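Local coordinates for ADP-ribosylating toxin CARDS (Mycoplasma pneumoniae, PDB 4TLV), which transfers ADP-ribose from NAD(+) to multiple target proteins and causes vacuolation in mammalian cells, as the main virulence factor of this bacterium, at residues Asp86-Asn91 with Trp135-Pro140; Glu116-Gly121 with Leu209-Ala214; Glu222-Ser227 with Met434-Thr439; Val444-Tyr449 with Asp580-Lys585. One frame throughout, in Å; residues are numbered along the deposited sequence.

Contact 1 (Asp86-Asn91 with Trp135-Pro140); sequences DQHFYN and WFTDGP
Y90 and F136 form the hydrogen-bonded pair of a short antiparallel strand pairing. Y90 N donates to F136 O at 2.9 Å, and F136 N returns a bond to Y90 O at 2.8 Å. Two residues along, D138 N donates to H88 O at 2.9 Å.

The polar side-chain work falls to H88. Its CG sits between the backbone N and the carbonyl carbon (chi1 88°), which swings the imidazole across to the second segment. There NE2 donates to P140 O at 2.9 Å, from above the carbonyl plane and somewhat bent (149°). On the other side of the ring, ND1 gives a short bond of 2.6 Å to the syn lone pair of D86 OD1. The same oxygen also takes H88 N, making an Asx turn. The imidazole is therefore held at both nitrogens.

Two CH-pi contacts lie on one face of the sheet. T137 CG2 stands over the middle of the F89 ring, 3.4 Å from its centroid. N91 CB sits above the six-membered ring of W135, 3.6 Å from that centroid. N91 ND2 lies over the same indole, but it and W135 NE1 are both donors; NE1 bonds to E54. On the other face, Y90 CB rests over the F136 ring.

In the mART domain, strand 134-138 runs between strands 49-53 and 89-91. N91 ends the edge strand and caps helix 92-104 through A94 N. V10 of strand 9-14 meets F89 and W135, while W197 meets Y90 and F136 edge-to-face and D138 makes a salt bridge to R33.

Contact 2 (Glu116-Gly121 with Leu209-Ala214); sequences EMAQMG and LSIPQA
M117 and A118 lie on a turn of helix 115-126 that passes the loop at I211, with the CA atoms of A118 and I211 6.1 Å apart and no hydrogen bond between the segments. Side chains carry most of the contact. I211 enters with two branches. Its CG2 is anti to its own backbone N (chi1 -43°), which turns that methyl to the helix. CG2 meets M117 CB at 3.8 Å and also touches the backbone at A118 N. I211 CD1 goes to the methyl of A118, 3.6 Å from A118 CB.

M117 reaches further along the loop. The chain is extended to SD and then bends at chi3 (64°), which brings its CE methyl up to P212 O at 3.3 Å. M117 CE also lies 3.9 Å from Q213 CG.

I211 follows strand 207-210, which pairs in parallel with strand 108-110. F110 of that strand and F36 of helix 35-40 also touch I211. On the helix side, M103 of helix 92-104 meets A118. The loop belongs to the region inferred to form the NAD(+)-binding pocket.

P212 O is buried here and has no hydrogen-bonding partner in the model, so the M117 methyl shields it without satisfying it. Between 116-121 and 209-214 there is only van der Waals contact, and the fit depends on the shapes of I211 and M117.

Contact 3 (Glu222-Ser227 with Met434-Thr439); sequences EGTSAS and MRAAST
The side chain of E222 crosses that of R435 of the D2 domain at about a right angle, and it traces the contact. CB packs on the start of R435, 3.7 Å from both CA and CB. With CG beside the backbone N (chi1 -71°), the chain runs on extended, and CD comes to 3.9 Å from R435 CB. OE1 bonds to T433 OG1, next to the segment. A water lies 2.8 Å from E222 OE2 and accepts from R435 NE at 2.7 Å. OE2 and R435 NE stay 4.6 Å apart, so these opposite charges meet through water and not directly.

This is a junction between domains. Residues 222-227 belong to the region inferred to form the NAD(+)-binding pocket, and residues 434-439 end D2, a beta-trefoil. The KELED motif lies close by: E271 OE1 accepts from E222 N, and E273 O from R435 NH2.

E222 and G223 both have positive phi, and the chain turns here. E222 O receives A436 N at 3.0 Å in a nearly straight bond (168°), with the donor tilted 27° from the carbonyl plane. The A436 methyl presses on this turn, with CB 3.6 Å from G223 O.

Contact 4 (Val444-Tyr449 with Asp580-Lys585); sequences VQLGWY and DKILVK
G447 and L583 make a single antiparallel bridge, which is the tight part of this contact. L583 N donates to G447 O at 2.8 Å, and G447 N to L583 O at 3.1 Å. One more backbone bond, from K585 N to V444 O, lies further along. Apolar groups close in beside the backbone. I582 CG2 reaches G447 O at 3.4 Å. V584 points its CG1 anti to its backbone N (chi1 -162°), which sets that methyl 3.9 Å from V444 CB; V444 and L446 each lie side by side with V584. L583 turns CD1 the other way, against the W448 backbone and Y449 CB.

The pairing opens out past I582. Y449 and K581 are linked through two waters. One accepts from Y449 N at 2.8 Å and lies 2.7 Å from K581 O. The other accepts from K581 NZ at 3.0 Å and lies 2.7 Å from Y449 O. At the other end, Q445 OE1 meets only methylene carbons of K585; Q445 NE2 bonds to T468 O.

The pairing brings the start and end of the D3 beta-trefoil together, consistent with closure of the fold. Strand 578-583 lies between strands 554-558 and 543-548. V444 and L446 pack on I473 of strand 473-476, and W448 stacks on Y455 of strand 453-457.

The four contacts follow the chain from the enzymatic domain to the last trefoil. Contacts 1 and 2 interlock in sequence: segments 86-91, 116-121, 135-140 and 209-214 alternate, and strand 134-138 is the next element after helix 115-126. Their centres are about 22 Å apart. Contact 3 comes next, about 25 Å from contact 1 and about 22 Å from contact 2 between centres. It joins the region inferred to form the NAD(+)-binding pocket to the end of D2. Contact 4 has its centre about 30 Å from those of contacts 2 and 3. No two touch. Contacts 1 and 2 lie in the N-terminal toxin part and contact 4 within D3, whereas contact 3 bridges to D2.

Contact 1 (Asp86-Asn91 with Trp135-Pro140)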
# COMPACT_ATOMS: atom_id res chain seq x y z
N ASP A 86 10.74 5.42 16.95
CA ASP A 86 10.92 4.84 18.28
C ASP A 86 9.54 4.42 18.82
O ASP A 86 8.58 4.42 18.06
CB ASP A 86 11.66 5.80 19.23
CG ASP A 86 10.91 7.13 19.45
OD1 ASP A 86 9.66 7.12 19.42
OD2 ASP A 86 11.56 8.17 19.70
N GLN A 87 9.45 4.06 20.09
CA GLN A 87 8.22 3.46 20.64
C GLN A 87 7.00 4.39 20.62
O GLN A 87 5.88 3.93 20.85
CB GLN A 87 8.46 2.95 22.08
CG GLN A 87 8.60 4.10 23.07
CD GLN A 87 8.83 3.67 24.52
OE1 GLN A 87 9.21 2.52 24.80
NE2 GLN A 87 8.60 4.60 25.45
N HIS A 88 7.18 5.69 20.37
CA HIS A 88 5.98 6.52 20.26
C HIS A 88 5.49 6.72 18.81
O HIS A 88 4.61 7.54 18.56
CB HIS A 88 6.04 7.81 21.10
CG HIS A 88 6.67 9.00 20.43
ND1 HIS A 88 8.00 9.02 20.05
CD2 HIS A 88 6.19 10.24 20.19
CE1 HIS A 88 8.29 10.21 19.55
NE2 HIS A 88 7.21 10.97 19.62
N PHE A 89 6.04 5.93 17.89
CA PHE A 89 5.58 5.88 16.50
C PHE A 89 4.71 4.63 16.28
O PHE A 89 5.16 3.52 16.54
CB PHE A 89 6.76 5.79 15.53
CG PHE A 89 7.61 7.03 15.44
CD1 PHE A 89 8.29 7.53 16.55
CD2 PHE A 89 7.79 7.65 14.21
CE1 PHE A 89 9.11 8.65 16.44
CE2 PHE A 89 8.61 8.78 14.09
CZ PHE A 89 9.27 9.27 15.20
N TYR A 90 3.51 4.81 15.75
CA TYR A 90 2.53 3.74 15.58
C TYR A 90 2.01 3.67 14.16
O TYR A 90 1.78 4.69 13.53
CB TYR A 90 1.32 4.02 16.47
CG TYR A 90 1.69 4.03 17.93
CD1 TYR A 90 2.15 5.20 18.53
CD2 TYR A 90 1.62 2.87 18.70
CE1 TYR A 90 2.54 5.21 19.89
CE2 TYR A 90 1.99 2.88 20.04
CZ TYR A 90 2.44 4.05 20.63
OH TYR A 90 2.79 4.04 21.96
N ASN A 91 1.75 2.46 13.68
CA ASN A 91 1.21 2.30 12.33
C ASN A 91 -0.31 2.54 12.25
O ASN A 91 -1.10 1.91 12.97
CB ASN A 91 1.54 0.91 11.77
CG ASN A 91 1.11 0.76 10.32
OD1 ASN A 91 0.03 0.26 10.06
ND2 ASN A 91 1.93 1.25 9.39
N TRP A 135 2.74 6.27 9.57
CA TRP A 135 3.06 6.00 10.96
C TRP A 135 2.85 7.35 11.64
O TRP A 135 3.37 8.37 11.18
CB TRP A 135 4.53 5.57 11.09
CG TRP A 135 4.76 4.16 10.65
CD1 TRP A 135 4.88 3.71 9.38
CD2 TRP A 135 4.89 3.01 11.50
NE1 TRP A 135 5.07 2.34 9.37
CE2 TRP A 135 5.09 1.90 10.67
CE3 TRP A 135 4.87 2.82 12.90
CZ2 TRP A 135 5.27 0.60 11.17
CZ3 TRP A 135 5.03 1.55 13.39
CH2 TRP A 135 5.24 0.45 12.53
N PHE A 136 2.02 7.38 12.68
CA PHE A 136 1.80 8.64 13.38
C PHE A 136 2.53 8.59 14.71
O PHE A 136 2.72 7.52 15.28
CB PHE A 136 0.30 8.93 13.56
CG PHE A 136 -0.44 7.95 14.44
CD1 PHE A 136 -0.96 6.77 13.90
CD2 PHE A 136 -0.65 8.22 15.79
CE1 PHE A 136 -1.66 5.87 14.70
CE2 PHE A 136 -1.36 7.31 16.59
CZ PHE A 136 -1.86 6.14 16.03
N THR A 137 2.96 9.76 15.19
CA THR A 137 3.61 9.82 16.49
C THR A 137 2.59 10.29 17.51
O THR A 137 1.71 11.11 17.19
CB THR A 137 4.83 10.75 16.50
OG1 THR A 137 4.39 12.09 16.25
CG2 THR A 137 5.82 10.32 15.42
N ASP A 138 2.69 9.75 18.71
CA ASP A 138 1.78 10.10 19.79
C ASP A 138 2.48 11.28 20.44
O ASP A 138 3.21 11.12 21.43
CB ASP A 138 1.63 8.91 20.74
CG ASP A 138 0.50 9.07 21.73
OD1 ASP A 138 -0.14 10.16 21.76
OD2 ASP A 138 0.24 8.11 22.48
N GLY A 139 2.32 12.45 19.84
CA GLY A 139 2.95 13.67 20.32
C GLY A 139 4.16 14.15 19.53
O GLY A 139 4.47 13.64 18.45
N PRO A 140 4.85 15.16 20.08
CA PRO A 140 5.97 15.83 19.41
C PRO A 140 7.12 14.90 19.04
O PRO A 140 7.37 13.90 19.71
CB PRO A 140 6.47 16.83 20.48
CG PRO A 140 5.32 17.01 21.40
CD PRO A 140 4.61 15.69 21.43

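Contact 2 (Glu116-Gly121 with Leu209-Ala214)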
# COMPACT_ATOMS: atom_id res chain seq x y z
N GLU A 116 -21.16 0.98 12.72
CA GLU A 116 -21.35 1.19 11.29
C GLU A 116 -20.50 2.37 10.81
O GLU A 116 -19.79 2.27 9.80
CB GLU A 116 -22.83 1.40 10.95
CG GLU A 116 -23.10 1.61 9.45
CD GLU A 116 -24.58 1.88 9.12
OE1 GLU A 116 -25.40 1.99 10.07
OE2 GLU A 116 -24.91 1.99 7.92
N MET A 117 -20.55 3.47 11.53
CA MET A 117 -19.75 4.64 11.19
C MET A 117 -18.25 4.36 11.29
O MET A 117 -17.47 4.81 10.45
CB MET A 117 -20.10 5.82 12.11
CG MET A 117 -21.51 6.34 11.94
SD MET A 117 -21.95 7.51 13.25
CE MET A 117 -20.79 8.86 12.97
N ALA A 118 -17.84 3.64 12.34
CA ALA A 118 -16.42 3.33 12.51
C ALA A 118 -15.92 2.48 11.35
O ALA A 118 -14.80 2.65 10.86
CB ALA A 118 -16.17 2.63 13.84
N GLN A 119 -16.75 1.54 10.90
CA GLN A 119 -16.37 0.68 9.78
C GLN A 119 -16.25 1.45 8.46
O GLN A 119 -15.45 1.09 7.59
CB GLN A 119 -17.32 -0.53 9.68
CG GLN A 119 -17.05 -1.52 10.82
CD GLN A 119 -18.07 -2.63 10.91
OE1 GLN A 119 -17.84 -3.56 11.83
NE2 GLN A 119 -19.05 -2.65 10.16
N MET A 120 -17.03 2.52 8.31
CA MET A 120 -16.85 3.42 7.18
C MET A 120 -15.49 4.10 7.27
O MET A 120 -14.81 4.27 6.26
CB MET A 120 -17.94 4.49 7.15
CG MET A 120 -19.32 3.98 6.81
SD MET A 120 -20.53 5.31 7.03
CE MET A 120 -22.03 4.45 6.53
N GLY A 121 -15.12 4.50 8.48
CA GLY A 121 -13.80 5.08 8.71
C GLY A 121 -12.67 4.11 8.39
O GLY A 121 -11.68 4.47 7.74
N LEU A 209 -14.33 4.66 22.17
CA LEU A 209 -14.12 5.30 20.89
C LEU A 209 -15.12 6.43 20.67
O LEU A 209 -16.31 6.29 21.00
CB LEU A 209 -14.27 4.24 19.79
CG LEU A 209 -13.03 3.78 19.03
CD1 LEU A 209 -11.79 3.79 19.89
CD2 LEU A 209 -13.25 2.41 18.35
N SER A 210 -14.64 7.55 20.12
CA SER A 210 -15.50 8.62 19.66
C SER A 210 -15.37 8.75 18.15
O SER A 210 -14.39 9.31 17.66
CB SER A 210 -15.11 9.95 20.31
OG SER A 210 -15.24 9.89 21.72
N ILE A 211 -16.36 8.25 17.43
CA ILE A 211 -16.36 8.29 15.98
C ILE A 211 -16.99 9.57 15.48
O ILE A 211 -18.14 9.87 15.82
CB ILE A 211 -17.17 7.10 15.40
CG1 ILE A 211 -16.84 5.81 16.17
CG2 ILE A 211 -16.92 6.96 13.90
CD1 ILE A 211 -15.37 5.37 16.08
N PRO A 212 -16.26 10.33 14.64
CA PRO A 212 -16.75 11.61 14.14
C PRO A 212 -17.81 11.44 13.05
O PRO A 212 -17.89 10.39 12.41
CB PRO A 212 -15.49 12.27 13.57
CG PRO A 212 -14.63 11.12 13.16
CD PRO A 212 -14.91 10.00 14.14
N GLN A 213 -18.62 12.47 12.84
CA GLN A 213 -19.67 12.40 11.83
C GLN A 213 -19.19 12.86 10.46
O GLN A 213 -19.84 12.60 9.45
CB GLN A 213 -20.87 13.24 12.26
CG GLN A 213 -21.56 12.68 13.50
CD GLN A 213 -22.75 13.51 13.92
OE1 GLN A 213 -22.59 14.61 14.45
NE2 GLN A 213 -23.95 12.99 13.67
N ALA A 214 -18.05 13.55 10.43
CA ALA A 214 -17.58 14.17 9.19
C ALA A 214 -16.08 14.00 8.94
O ALA A 214 -15.31 13.73 9.87
CB ALA A 214 -17.95 15.64 9.16

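Contact 3 (Glu222-Ser227 with Met434-Thr439)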
# COMPACT_ATOMS: atom_id res chain seq x y z
N GLU A 222 -5.65 12.83 -9.97
CA GLU A 222 -5.88 11.49 -10.46
C GLU A 222 -6.71 10.64 -9.50
O GLU A 222 -6.49 9.43 -9.37
CB GLU A 222 -4.57 10.81 -10.81
CG GLU A 222 -3.96 11.41 -12.06
CD GLU A 222 -2.63 10.79 -12.41
OE1 GLU A 222 -1.71 10.83 -11.55
OE2 GLU A 222 -2.53 10.27 -13.53
N GLY A 223 -7.66 11.28 -8.85
CA GLY A 223 -8.61 10.57 -8.00
C GLY A 223 -8.10 10.29 -6.60
O GLY A 223 -8.81 9.69 -5.78
N THR A 224 -6.87 10.71 -6.33
CA THR A 224 -6.18 10.34 -5.09
C THR A 224 -6.61 11.23 -3.92
O THR A 224 -6.67 12.44 -4.07
CB THR A 224 -4.65 10.42 -5.30
OG1 THR A 224 -4.29 9.58 -6.39
CG2 THR A 224 -3.89 9.97 -4.05
N SER A 225 -6.92 10.60 -2.79
CA SER A 225 -7.25 11.32 -1.55
C SER A 225 -6.02 11.39 -0.65
O SER A 225 -5.27 10.42 -0.56
CB SER A 225 -8.35 10.56 -0.78
OG SER A 225 -9.45 10.26 -1.61
N ALA A 226 -5.83 12.52 0.02
CA ALA A 226 -4.78 12.66 1.03
C ALA A 226 -5.42 13.19 2.31
O ALA A 226 -6.37 13.97 2.25
CB ALA A 226 -3.67 13.63 0.55
N SER A 227 -4.93 12.78 3.47
CA SER A 227 -5.40 13.46 4.68
C SER A 227 -4.74 14.82 4.75
O SER A 227 -3.65 15.05 4.20
CB SER A 227 -5.12 12.67 5.95
OG SER A 227 -3.77 12.31 6.01
N MET A 434 1.52 8.89 -10.01
CA MET A 434 0.83 7.81 -9.32
C MET A 434 -0.65 8.12 -9.13
O MET A 434 -1.01 9.01 -8.37
CB MET A 434 1.52 7.52 -7.98
CG MET A 434 2.86 6.84 -8.12
SD MET A 434 3.78 6.84 -6.58
CE MET A 434 4.67 8.35 -6.73
N ARG A 435 -1.51 7.38 -9.83
CA ARG A 435 -2.95 7.62 -9.81
C ARG A 435 -3.58 6.79 -8.69
O ARG A 435 -2.95 5.88 -8.16
CB ARG A 435 -3.58 7.23 -11.15
CG ARG A 435 -3.63 5.71 -11.42
CD ARG A 435 -4.65 5.34 -12.55
NE ARG A 435 -4.30 6.00 -13.82
CZ ARG A 435 -4.94 5.84 -14.97
NH1 ARG A 435 -5.97 5.01 -15.05
NH2 ARG A 435 -4.52 6.49 -16.06
N ALA A 436 -4.82 7.12 -8.35
CA ALA A 436 -5.53 6.35 -7.33
C ALA A 436 -5.64 4.88 -7.75
O ALA A 436 -5.74 4.56 -8.93
CB ALA A 436 -6.93 6.97 -7.08
N ALA A 437 -5.61 3.99 -6.77
CA ALA A 437 -5.63 2.56 -7.01
C ALA A 437 -7.04 2.06 -7.31
O ALA A 437 -8.01 2.69 -6.93
CB ALA A 437 -5.07 1.83 -5.79
N SER A 438 -7.13 0.92 -7.98
CA SER A 438 -8.44 0.38 -8.37
C SER A 438 -8.78 -0.94 -7.69
O SER A 438 -9.95 -1.34 -7.66
CB SER A 438 -8.53 0.21 -9.89
OG SER A 438 -7.71 -0.86 -10.31
N THR A 439 -7.76 -1.62 -7.16
CA THR A 439 -7.98 -2.81 -6.33
C THR A 439 -7.11 -2.77 -5.09
O THR A 439 -6.05 -2.13 -5.08
CB THR A 439 -7.74 -4.14 -7.08
OG1 THR A 439 -6.34 -4.27 -7.42
CG2 THR A 439 -8.64 -4.22 -8.35
O HOH W 1 -2.29 7.68 -14.45

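Contact 4 (Val444-Tyr449 with Asp580-Lys585)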
# COMPACT_ATOMS: atom_id res chain seq x y z
N VAL A 444 -1.88 -12.41 1.91
CA VAL A 444 -1.84 -12.83 3.31
C VAL A 444 -1.18 -14.20 3.47
O VAL A 444 -0.79 -14.58 4.57
CB VAL A 444 -3.24 -12.80 3.97
CG1 VAL A 444 -3.73 -11.34 4.13
CG2 VAL A 444 -4.26 -13.63 3.17
N GLN A 445 -1.04 -14.94 2.37
CA GLN A 445 -0.23 -16.15 2.40
C GLN A 445 -0.59 -17.07 3.59
O GLN A 445 0.30 -17.55 4.30
CB GLN A 445 1.24 -15.73 2.46
CG GLN A 445 2.24 -16.78 2.02
CD GLN A 445 3.66 -16.24 1.91
OE1 GLN A 445 4.02 -15.23 2.54
NE2 GLN A 445 4.49 -16.91 1.11
N LEU A 446 -1.88 -17.31 3.81
CA LEU A 446 -2.33 -18.03 5.02
C LEU A 446 -1.77 -19.44 5.06
O LEU A 446 -1.67 -20.10 4.04
CB LEU A 446 -3.85 -18.11 5.11
CG LEU A 446 -4.61 -16.78 5.01
CD1 LEU A 446 -6.09 -17.04 5.18
CD2 LEU A 446 -4.09 -15.77 6.05
N GLY A 447 -1.42 -19.89 6.26
CA GLY A 447 -0.94 -21.25 6.42
C GLY A 447 -1.01 -21.65 7.88
O GLY A 447 -1.56 -20.92 8.70
N TRP A 448 -0.47 -22.81 8.20
CA TRP A 448 -0.29 -23.17 9.59
C TRP A 448 1.03 -23.89 9.77
O TRP A 448 1.67 -24.28 8.78
CB TRP A 448 -1.49 -23.93 10.17
CG TRP A 448 -1.87 -25.25 9.52
CD1 TRP A 448 -2.58 -25.43 8.36
CD2 TRP A 448 -1.61 -26.57 10.04
NE1 TRP A 448 -2.77 -26.78 8.12
CE2 TRP A 448 -2.18 -27.49 9.14
CE3 TRP A 448 -0.95 -27.05 11.19
CZ2 TRP A 448 -2.11 -28.88 9.34
CZ3 TRP A 448 -0.88 -28.43 11.38
CH2 TRP A 448 -1.45 -29.33 10.46
N TYR A 449 1.44 -24.04 11.02
CA TYR A 449 2.77 -24.52 11.36
C TYR A 449 2.65 -25.56 12.46
O TYR A 449 1.88 -25.40 13.40
CB TYR A 449 3.58 -23.34 11.88
CG TYR A 449 4.98 -23.64 12.31
CD1 TYR A 449 6.01 -23.71 11.38
CD2 TYR A 449 5.29 -23.81 13.65
CE1 TYR A 449 7.30 -23.95 11.78
CE2 TYR A 449 6.58 -24.06 14.05
CZ TYR A 449 7.58 -24.12 13.12
OH TYR A 449 8.87 -24.37 13.55
N ASP A 580 -5.36 -23.07 16.40
CA ASP A 580 -6.09 -21.84 16.11
C ASP A 580 -5.18 -20.69 15.67
O ASP A 580 -5.65 -19.62 15.30
CB ASP A 580 -7.01 -21.43 17.27
CG ASP A 580 -6.26 -21.03 18.53
OD1 ASP A 580 -5.01 -21.04 18.56
OD2 ASP A 580 -6.96 -20.69 19.52
N LYS A 581 -3.88 -20.93 15.69
CA LYS A 581 -2.95 -19.91 15.21
C LYS A 581 -2.74 -20.08 13.71
O LYS A 581 -2.24 -21.11 13.26
CB LYS A 581 -1.62 -20.00 15.95
CG LYS A 581 -1.73 -19.72 17.44
CD LYS A 581 -0.38 -19.82 18.12
CE LYS A 581 0.08 -21.27 18.19
NZ LYS A 581 1.35 -21.45 17.45
N ILE A 582 -3.14 -19.06 12.94
CA ILE A 582 -2.97 -19.08 11.50
C ILE A 582 -1.75 -18.22 11.13
O ILE A 582 -1.61 -17.10 11.63
CB ILE A 582 -4.23 -18.54 10.77
CG1 ILE A 582 -5.53 -19.16 11.34
CG2 ILE A 582 -4.12 -18.72 9.23
CD1 ILE A 582 -5.55 -20.72 11.28
N LEU A 583 -0.87 -18.73 10.27
CA LEU A 583 0.24 -17.92 9.77
C LEU A 583 -0.28 -16.88 8.79
O LEU A 583 -1.06 -17.22 7.89
CB LEU A 583 1.27 -18.79 9.05
CG LEU A 583 2.11 -19.76 9.87
CD1 LEU A 583 2.84 -20.73 8.95
CD2 LEU A 583 3.11 -18.97 10.70
N VAL A 584 0.18 -15.64 8.94
CA VAL A 584 -0.16 -14.55 8.02
C VAL A 584 1.12 -13.79 7.64
O VAL A 584 1.99 -13.56 8.49
CB VAL A 584 -1.15 -13.55 8.66
CG1 VAL A 584 -1.82 -12.68 7.57
CG2 VAL A 584 -2.22 -14.27 9.48
N LYS A 585 1.23 -13.40 6.38
CA LYS A 585 2.44 -12.74 5.89
C LYS A 585 2.81 -11.53 6.77
O LYS A 585 1.98 -10.68 7.05
CB LYS A 585 2.24 -12.31 4.43
CG LYS A 585 3.44 -11.58 3.78
CD LYS A 585 3.24 -11.49 2.24
CE LYS A 585 4.20 -10.50 1.58
NZ LYS A 585 5.61 -10.83 1.89
O HOH W 2 -0.05 -22.60 12.91
O HOH W 3 1.37 -23.64 15.36